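Local structure of probable fumarate reductase Ifc3 (Shewanella frigidimarina, 1QO8) at residues Gln216-Asn224 / Ile252-Ala260; Gly387-Thr395 / Asp472-Met480. The protein reduces fumarate to succinate in vitro, essentially in one direction, as a periplasmic flavocytochrome carrying one FAD and four covalent c-type hemes per subunit. One frame throughout, in Å; residues are numbered along the deposited sequence.

In the fold
Contact 1 (216-224 with 252-260) and contact 2 (387-395 with 472-480) lie on opposite sides of the chain's centre, with about 45 Å between their own centres and no element in common. Contact 1 is mostly buried and packs the end of helix 201-220 against helix 248-262, close to the FAD; its two segments meet through leucine, isoleucine, alanine and threonine carbons, with no hydrogen bond between them. Contact 2, farther from the centre and partly buried, joins two loops, one after strand 381-383 and one after helix 453-469. There a network of two arginines and two acids does the holding, with a phenylalanine ring laid on backbone.

Contact 1: residues Gln216-Asn224 / Ile252-Ala260; sequences QWLESLGAN and IIDTLRKAA
Thr255 packs against the turn that ends helix 201-220. Thr255 CB lies 4.1 Å from Ala223 CB, and there the side chain forks. Thr255 CG2, set anti to the backbone N because chi1 is -58°, enters the turn and stops 3.5 Å from Leu221 CB, with Leu221 O slightly nearer, 3.4 Å. The other branch, Thr255 OG1, brushes Ala223 CB at 3.6 Å, while its hydrogen bond goes to Glu251 O in its own helix. The turn is a Schellman motif: Gly222, at positive phi, gives its N to Glu219 O, and Ala223 N bonds to Leu218 O, which also takes Leu221 N from the opposite face of its plane. Beside the threonine, Leu256 presents a single methyl to two leucines, Leu256 CD2 standing 3.8 Å from Leu218 CD2 and 4.0 Å from Leu221 CD1. Leu221 CD1 also reaches Ala259 CB and lies 3.7 Å above the plane of the Trp217 ring, toward its rim. Within the FAD-binding domain, the short axes of 216-220 and 252-260 cross at 60°, 10.4 Å apart. Helix 131-143 touches Leu256 through Phe134 and Asn135; helix 543-563 supplies Val549 to Leu218 and Ile545, an FAD-binding residue, to Ile252.

Contact 2: residues Gly387-Thr395 / Asp472-Met480; sequences GNRFISELT and DTAFGRADM
Arg389 and Asp472 meet end-on. Arg389 NH1 gives a nearly straight bond to Asp472 OD1, Arg389 NH2 a more bent one to Asp472 OD2, each 3.0 Å; both oxygens lie in the guanidinium plane, but the carboxylate is turned 47° and met from above its own plane. The bend at chi3 (75°) turns the NE side to Glu393: Arg389 NE reaches Glu393 OE2 at 2.9 Å and Arg389 NH2 reaches Glu393 OE1, both through syn lone pairs. Phe475 N comes from the far carboxylate face to OD1 in an Asx motif; Arg477 N meets OD2 on the anti side, 22° out of plane toward that face, so four N-H groups fix the carboxylate's rotation. The loop from strand 381-383 to helix 397-405 is tied to that between helix 453-469 and strand 489-505. Ile391 N lies 3.5 Å above the centre of the Phe475 ring, whose CD2 edge sits over the rim of one Arg389 guanidinium face. Arg477 crosses Glu393 at about a right angle and bonds weakly from Arg477 NH1 to Glu393 OE1, 3.3 Å; NH1 also binds Ala380 O. Leu394 crosses Arg477 similarly. On the backbone side of Phe475, a water accepts from Ser392 N and donates to Phe475 O.

Contact 1: residues Gln216-Asn224 / Ile252-Ala260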
loop_
_atom_site.group_PDB
_atom_site.type_symbol
_atom_site.label_atom_id
_atom_site.label_comp_id
_atom_site.label_asym_id
_atom_site.label_seq_id
_atom_site.Cartn_x
_atom_site.Cartn_y
_atom_site.Cartn_z
ATOM N N GLN A 216 -29.135 15.918 12.625
ATOM C CA GLN A 216 -30.498 15.719 13.027
ATOM C C GLN A 216 -30.816 14.352 13.602
ATOM O O GLN A 216 -31.440 14.235 14.669
ATOM C CB GLN A 216 -31.428 15.913 11.828
ATOM C CG GLN A 216 -31.739 17.367 11.536
ATOM C CD GLN A 216 -32.520 17.409 10.230
ATOM O OE1 GLN A 216 -33.749 17.216 10.231
ATOM N NE2 GLN A 216 -31.858 17.613 9.116
ATOM N N TRP A 217 -30.329 13.329 12.919
ATOM C CA TRP A 217 -30.364 11.970 13.445
ATOM C C TRP A 217 -29.723 11.877 14.797
ATOM O O TRP A 217 -30.280 11.294 15.709
ATOM C CB TRP A 217 -29.718 11.051 12.405
ATOM C CG TRP A 217 -29.194 9.741 12.941
ATOM C CD1 TRP A 217 -27.917 9.354 13.158
ATOM C CD2 TRP A 217 -30.015 8.649 13.364
ATOM N NE1 TRP A 217 -27.850 8.063 13.669
ATOM C CE2 TRP A 217 -29.158 7.604 13.781
ATOM C CE3 TRP A 217 -31.399 8.446 13.401
ATOM C CZ2 TRP A 217 -29.654 6.404 14.232
ATOM C CZ3 TRP A 217 -31.875 7.236 13.844
ATOM C CH2 TRP A 217 -31.012 6.237 14.296
ATOM N N LEU A 218 -28.517 12.440 15.022
ATOM C CA LEU A 218 -27.947 12.337 16.383
ATOM C C LEU A 218 -28.778 13.089 17.429
ATOM O O LEU A 218 -28.852 12.650 18.593
ATOM C CB LEU A 218 -26.490 12.775 16.360
ATOM C CG LEU A 218 -25.564 11.904 15.471
ATOM C CD1 LEU A 218 -24.221 12.572 15.235
ATOM C CD2 LEU A 218 -25.389 10.522 16.078
ATOM N N GLU A 219 -29.283 14.262 17.046
ATOM C CA GLU A 219 -30.176 15.066 17.830
ATOM C C GLU A 219 -31.508 14.361 18.134
ATOM O O GLU A 219 -31.844 14.404 19.303
ATOM C CB GLU A 219 -30.607 16.385 17.122
ATOM C CG GLU A 219 -29.356 17.288 17.199
ATOM C CD GLU A 219 -29.540 18.471 16.282
ATOM O OE1 GLU A 219 -30.143 18.271 15.201
ATOM O OE2 GLU A 219 -29.153 19.589 16.665
ATOM N N SER A 220 -32.097 13.658 17.183
ATOM C CA SER A 220 -33.246 12.835 17.560
ATOM C C SER A 220 -32.885 11.844 18.657
ATOM O O SER A 220 -33.801 11.403 19.347
ATOM C CB SER A 220 -33.848 12.038 16.424
ATOM O OG SER A 220 -32.933 11.150 15.796
ATOM N N LEU A 221 -31.647 11.438 18.890
ATOM C CA LEU A 221 -31.325 10.449 19.889
ATOM C C LEU A 221 -30.976 11.193 21.153
ATOM O O LEU A 221 -30.646 10.432 22.046
ATOM C CB LEU A 221 -30.121 9.580 19.440
ATOM C CG LEU A 221 -30.279 8.947 18.045
ATOM C CD1 LEU A 221 -29.080 8.082 17.587
ATOM C CD2 LEU A 221 -31.579 8.138 17.952
ATOM N N GLY A 222 -30.940 12.547 21.162
ATOM C CA GLY A 222 -30.649 13.206 22.416
ATOM C C GLY A 222 -29.318 13.957 22.457
ATOM O O GLY A 222 -29.005 14.552 23.506
ATOM N N ALA A 223 -28.535 13.885 21.378
ATOM C CA ALA A 223 -27.279 14.588 21.397
ATOM C C ALA A 223 -27.482 16.090 21.269
ATOM O O ALA A 223 -28.374 16.553 20.556
ATOM C CB ALA A 223 -26.359 14.152 20.267
ATOM N N ASN A 224 -26.640 16.832 21.978
ATOM C CA ASN A 224 -26.644 18.273 21.730
ATOM C C ASN A 224 -25.470 18.619 20.791
ATOM O O ASN A 224 -24.330 18.361 21.085
ATOM C CB ASN A 224 -26.616 19.051 23.041
ATOM C CG ASN A 224 -26.685 20.560 22.789
ATOM O OD1 ASN A 224 -25.793 21.202 22.239
ATOM N ND2 ASN A 224 -27.790 21.190 23.242
ATOM N N ILE A 252 -21.241 12.256 21.515
ATOM C CA ILE A 252 -21.763 11.382 20.455
ATOM C C ILE A 252 -21.818 9.899 20.838
ATOM O O ILE A 252 -22.844 9.273 20.556
ATOM C CB ILE A 252 -21.087 11.615 19.102
ATOM C CG1 ILE A 252 -21.413 13.002 18.559
ATOM C CG2 ILE A 252 -21.568 10.587 18.073
ATOM C CD1 ILE A 252 -20.615 13.466 17.338
ATOM N N ILE A 253 -20.819 9.315 21.405
ATOM C CA ILE A 253 -20.694 7.918 21.791
ATOM C C ILE A 253 -21.567 7.710 23.038
ATOM O O ILE A 253 -22.159 6.646 23.119
ATOM C CB ILE A 253 -19.244 7.581 22.203
ATOM C CG1 ILE A 253 -18.389 7.430 20.943
ATOM C CG2 ILE A 253 -19.041 6.367 23.129
ATOM C CD1 ILE A 253 -18.904 6.510 19.859
ATOM N N ASP A 254 -21.649 8.681 23.955
ATOM C CA ASP A 254 -22.634 8.534 25.061
ATOM C C ASP A 254 -24.026 8.413 24.448
ATOM O O ASP A 254 -24.826 7.522 24.819
ATOM C CB ASP A 254 -22.575 9.616 26.130
ATOM C CG ASP A 254 -21.339 9.505 27.014
ATOM O OD1 ASP A 254 -20.477 8.585 26.990
ATOM O OD2 ASP A 254 -21.074 10.377 27.888
ATOM N N THR A 255 -24.365 9.216 23.442
ATOM C CA THR A 255 -25.694 9.224 22.876
ATOM C C THR A 255 -25.993 7.922 22.109
ATOM O O THR A 255 -27.082 7.395 22.184
ATOM C CB THR A 255 -25.878 10.387 21.897
ATOM O OG1 THR A 255 -25.603 11.557 22.645
ATOM C CG2 THR A 255 -27.288 10.449 21.378
ATOM N N LEU A 256 -25.020 7.416 21.344
ATOM C CA LEU A 256 -25.171 6.208 20.570
ATOM C C LEU A 256 -25.169 4.989 21.508
ATOM O O LEU A 256 -25.977 4.125 21.236
ATOM C CB LEU A 256 -24.069 6.093 19.489
ATOM C CG LEU A 256 -24.077 7.179 18.435
ATOM C CD1 LEU A 256 -22.675 7.305 17.781
ATOM C CD2 LEU A 256 -25.183 7.004 17.362
ATOM N N ARG A 257 -24.385 4.930 22.586
ATOM C CA ARG A 257 -24.465 3.859 23.525
ATOM C C ARG A 257 -25.885 3.732 24.138
ATOM O O ARG A 257 -26.393 2.602 24.293
ATOM C CB ARG A 257 -23.531 3.968 24.736
ATOM C CG ARG A 257 -22.058 3.868 24.405
ATOM C CD ARG A 257 -21.212 4.274 25.606
ATOM N NE ARG A 257 -19.830 3.839 25.418
ATOM C CZ ARG A 257 -18.925 4.181 26.313
ATOM N NH1 ARG A 257 -19.257 4.996 27.332
ATOM N NH2 ARG A 257 -17.670 3.814 26.210
ATOM N N LYS A 258 -26.412 4.862 24.620
ATOM C CA LYS A 258 -27.756 4.833 25.172
ATOM C C LYS A 258 -28.782 4.470 24.103
ATOM O O LYS A 258 -29.571 3.559 24.384
ATOM C CB LYS A 258 -28.240 6.136 25.839
ATOM C CG LYS A 258 -27.253 6.440 26.979
ATOM C CD LYS A 258 -27.983 7.006 28.176
ATOM C CE LYS A 258 -27.144 6.911 29.467
ATOM N NZ LYS A 258 -28.113 7.385 30.554
ATOM N N ALA A 259 -28.749 5.043 22.924
ATOM C CA ALA A 259 -29.706 4.588 21.913
ATOM C C ALA A 259 -29.501 3.136 21.501
ATOM O O ALA A 259 -30.557 2.513 21.262
ATOM C CB ALA A 259 -29.756 5.498 20.705
ATOM N N ALA A 260 -28.332 2.516 21.567
ATOM C CA ALA A 260 -28.237 1.127 21.121
ATOM C C ALA A 260 -28.850 0.267 22.239
ATOM O O ALA A 260 -29.507 -0.698 21.899
ATOM C CB ALA A 260 -26.852 0.670 20.743
#

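Contact 2: residues Gly387-Thr395 / Asp472-Met480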
loop_
_atom_site.group_PDB
_atom_site.type_symbol
_atom_site.label_atom_id
_atom_site.label_comp_id
_atom_site.label_asym_id
_atom_site.label_seq_id
_atom_site.Cartn_x
_atom_site.Cartn_y
_atom_site.Cartn_z
ATOM N N GLY A 387 17.939 21.190 25.164
ATOM C CA GLY A 387 17.524 22.552 25.474
ATOM C C GLY A 387 17.859 23.581 24.407
ATOM O O GLY A 387 17.767 24.754 24.751
ATOM N N ASN A 388 18.066 23.212 23.147
ATOM C CA ASN A 388 18.335 24.100 22.057
ATOM C C ASN A 388 17.156 24.224 21.105
ATOM O O ASN A 388 16.522 23.220 20.769
ATOM C CB ASN A 388 19.560 23.582 21.210
ATOM C CG ASN A 388 20.783 23.536 22.116
ATOM O OD1 ASN A 388 21.046 24.534 22.808
ATOM N ND2 ASN A 388 21.540 22.479 22.319
ATOM N N ARG A 389 16.856 25.415 20.612
ATOM C CA ARG A 389 15.830 25.639 19.612
ATOM C C ARG A 389 16.378 25.033 18.330
ATOM O O ARG A 389 17.584 24.880 18.355
ATOM C CB ARG A 389 15.550 27.176 19.452
ATOM C CG ARG A 389 14.773 27.748 20.667
ATOM C CD ARG A 389 14.697 29.316 20.516
ATOM N NE ARG A 389 13.717 29.579 19.498
ATOM C CZ ARG A 389 13.862 30.419 18.466
ATOM N NH1 ARG A 389 15.004 31.146 18.500
ATOM N NH2 ARG A 389 12.869 30.644 17.625
ATOM N N PHE A 390 15.596 24.712 17.314
ATOM C CA PHE A 390 16.163 23.987 16.184
ATOM C C PHE A 390 15.317 24.442 15.007
ATOM O O PHE A 390 15.583 24.150 13.899
ATOM C CB PHE A 390 16.076 22.450 16.225
ATOM C CG PHE A 390 14.770 21.929 16.808
ATOM C CD1 PHE A 390 14.599 21.835 18.152
ATOM C CD2 PHE A 390 13.726 21.512 15.994
ATOM C CE1 PHE A 390 13.380 21.378 18.671
ATOM C CE2 PHE A 390 12.471 21.099 16.467
ATOM C CZ PHE A 390 12.348 20.992 17.835
ATOM N N ILE A 391 14.373 25.350 15.184
ATOM C CA ILE A 391 13.497 25.751 14.084
ATOM C C ILE A 391 12.576 26.844 14.651
ATOM O O ILE A 391 12.474 26.970 15.872
ATOM C CB ILE A 391 12.702 24.626 13.418
ATOM C CG1 ILE A 391 12.131 25.206 12.118
ATOM C CG2 ILE A 391 11.593 23.981 14.248
ATOM C CD1 ILE A 391 11.759 24.171 11.052
ATOM N N SER A 392 12.084 27.705 13.771
ATOM C CA SER A 392 11.077 28.632 14.240
ATOM C C SER A 392 9.808 27.905 14.736
ATOM O O SER A 392 9.289 27.086 13.976
ATOM C CB SER A 392 10.664 29.553 13.118
ATOM O OG SER A 392 9.530 30.365 13.459
ATOM N N GLU A 393 9.254 28.415 15.832
ATOM C CA GLU A 393 8.051 27.740 16.396
ATOM C C GLU A 393 6.847 28.073 15.566
ATOM O O GLU A 393 5.786 27.455 15.690
ATOM C CB GLU A 393 7.912 28.145 17.820
ATOM C CG GLU A 393 9.001 27.598 18.740
ATOM C CD GLU A 393 10.254 28.491 18.771
ATOM O OE1 GLU A 393 10.309 29.455 17.962
ATOM O OE2 GLU A 393 11.120 28.210 19.623
ATOM N N LEU A 394 6.929 29.146 14.741
ATOM C CA LEU A 394 5.847 29.399 13.788
ATOM C C LEU A 394 6.065 28.814 12.397
ATOM O O LEU A 394 5.272 29.246 11.549
ATOM C CB LEU A 394 5.635 30.935 13.675
ATOM C CG LEU A 394 5.577 31.678 15.001
ATOM C CD1 LEU A 394 5.350 33.189 14.786
ATOM C CD2 LEU A 394 4.517 31.129 15.990
ATOM N N THR A 395 6.918 27.819 12.106
ATOM C CA THR A 395 6.885 27.196 10.820
ATOM C C THR A 395 5.546 26.476 10.534
ATOM O O THR A 395 4.670 26.393 11.385
ATOM C CB THR A 395 7.844 26.011 10.637
ATOM O OG1 THR A 395 8.437 25.563 11.860
ATOM C CG2 THR A 395 8.720 26.093 9.466
ATOM N N ASP A 472 14.758 37.394 15.449
ATOM C CA ASP A 472 15.288 36.081 15.992
ATOM C C ASP A 472 16.406 35.660 14.985
ATOM O O ASP A 472 16.065 35.281 13.863
ATOM C CB ASP A 472 14.206 35.054 15.913
ATOM C CG ASP A 472 14.646 33.587 16.047
ATOM O OD1 ASP A 472 15.726 33.255 16.543
ATOM O OD2 ASP A 472 13.805 32.717 15.703
ATOM N N THR A 473 17.638 35.966 15.335
ATOM C CA THR A 473 18.754 35.681 14.436
ATOM C C THR A 473 19.054 34.182 14.315
ATOM O O THR A 473 19.592 33.812 13.265
ATOM C CB THR A 473 20.007 36.410 14.962
ATOM O OG1 THR A 473 20.239 36.249 16.339
ATOM C CG2 THR A 473 19.842 37.945 14.793
ATOM N N ALA A 474 18.764 33.374 15.365
ATOM C CA ALA A 474 18.832 31.902 15.110
ATOM C C ALA A 474 17.898 31.431 14.033
ATOM O O ALA A 474 18.302 30.715 13.083
ATOM C CB ALA A 474 18.666 31.145 16.412
ATOM N N PHE A 475 16.559 31.711 14.109
ATOM C CA PHE A 475 15.621 31.015 13.274
ATOM C C PHE A 475 14.581 31.854 12.581
ATOM O O PHE A 475 13.768 31.240 11.841
ATOM C CB PHE A 475 14.878 29.835 14.028
ATOM C CG PHE A 475 15.879 28.796 14.466
ATOM C CD1 PHE A 475 16.421 27.932 13.513
ATOM C CD2 PHE A 475 16.368 28.760 15.733
ATOM C CE1 PHE A 475 17.387 26.993 13.865
ATOM C CE2 PHE A 475 17.309 27.828 16.116
ATOM C CZ PHE A 475 17.878 26.958 15.164
ATOM N N GLY A 476 14.559 33.189 12.725
ATOM C CA GLY A 476 13.615 33.915 11.856
ATOM C C GLY A 476 12.217 33.968 12.430
ATOM O O GLY A 476 11.314 34.375 11.681
ATOM N N ARG A 477 11.941 33.497 13.678
ATOM C CA ARG A 477 10.493 33.617 14.068
ATOM C C ARG A 477 10.067 35.073 13.912
ATOM O O ARG A 477 10.750 35.865 14.572
ATOM C CB ARG A 477 10.485 33.255 15.560
ATOM C CG ARG A 477 9.048 33.250 16.116
ATOM C CD ARG A 477 9.198 32.774 17.605
ATOM N NE ARG A 477 7.802 32.820 18.093
ATOM C CZ ARG A 477 7.270 32.044 19.038
ATOM N NH1 ARG A 477 8.042 31.152 19.696
ATOM N NH2 ARG A 477 5.969 32.232 19.295
ATOM N N ALA A 478 9.039 35.492 13.235
ATOM C CA ALA A 478 8.648 36.867 13.034
ATOM C C ALA A 478 7.961 37.552 14.222
ATOM O O ALA A 478 7.892 38.804 14.333
ATOM C CB ALA A 478 7.639 36.912 11.849
ATOM N N ASP A 479 7.364 36.728 15.097
ATOM C CA ASP A 479 6.522 37.313 16.156
ATOM C C ASP A 479 6.864 36.589 17.434
ATOM O O ASP A 479 6.656 35.357 17.612
ATOM C CB ASP A 479 5.041 37.290 15.747
ATOM C CG ASP A 479 4.191 37.414 17.031
ATOM O OD1 ASP A 479 4.459 38.264 17.930
ATOM O OD2 ASP A 479 3.211 36.639 17.176
ATOM N N MET A 480 7.463 37.336 18.380
ATOM C CA MET A 480 7.889 36.882 19.672
ATOM C C MET A 480 7.236 37.615 20.848
ATOM O O MET A 480 7.694 38.576 21.444
ATOM C CB MET A 480 9.411 36.817 19.772
ATOM C CG MET A 480 10.037 36.157 18.473
ATOM S SD MET A 480 11.809 36.328 18.698
ATOM C CE MET A 480 11.941 37.720 17.507
HETATM O O HOH W 1 12.937 28.314 10.983
#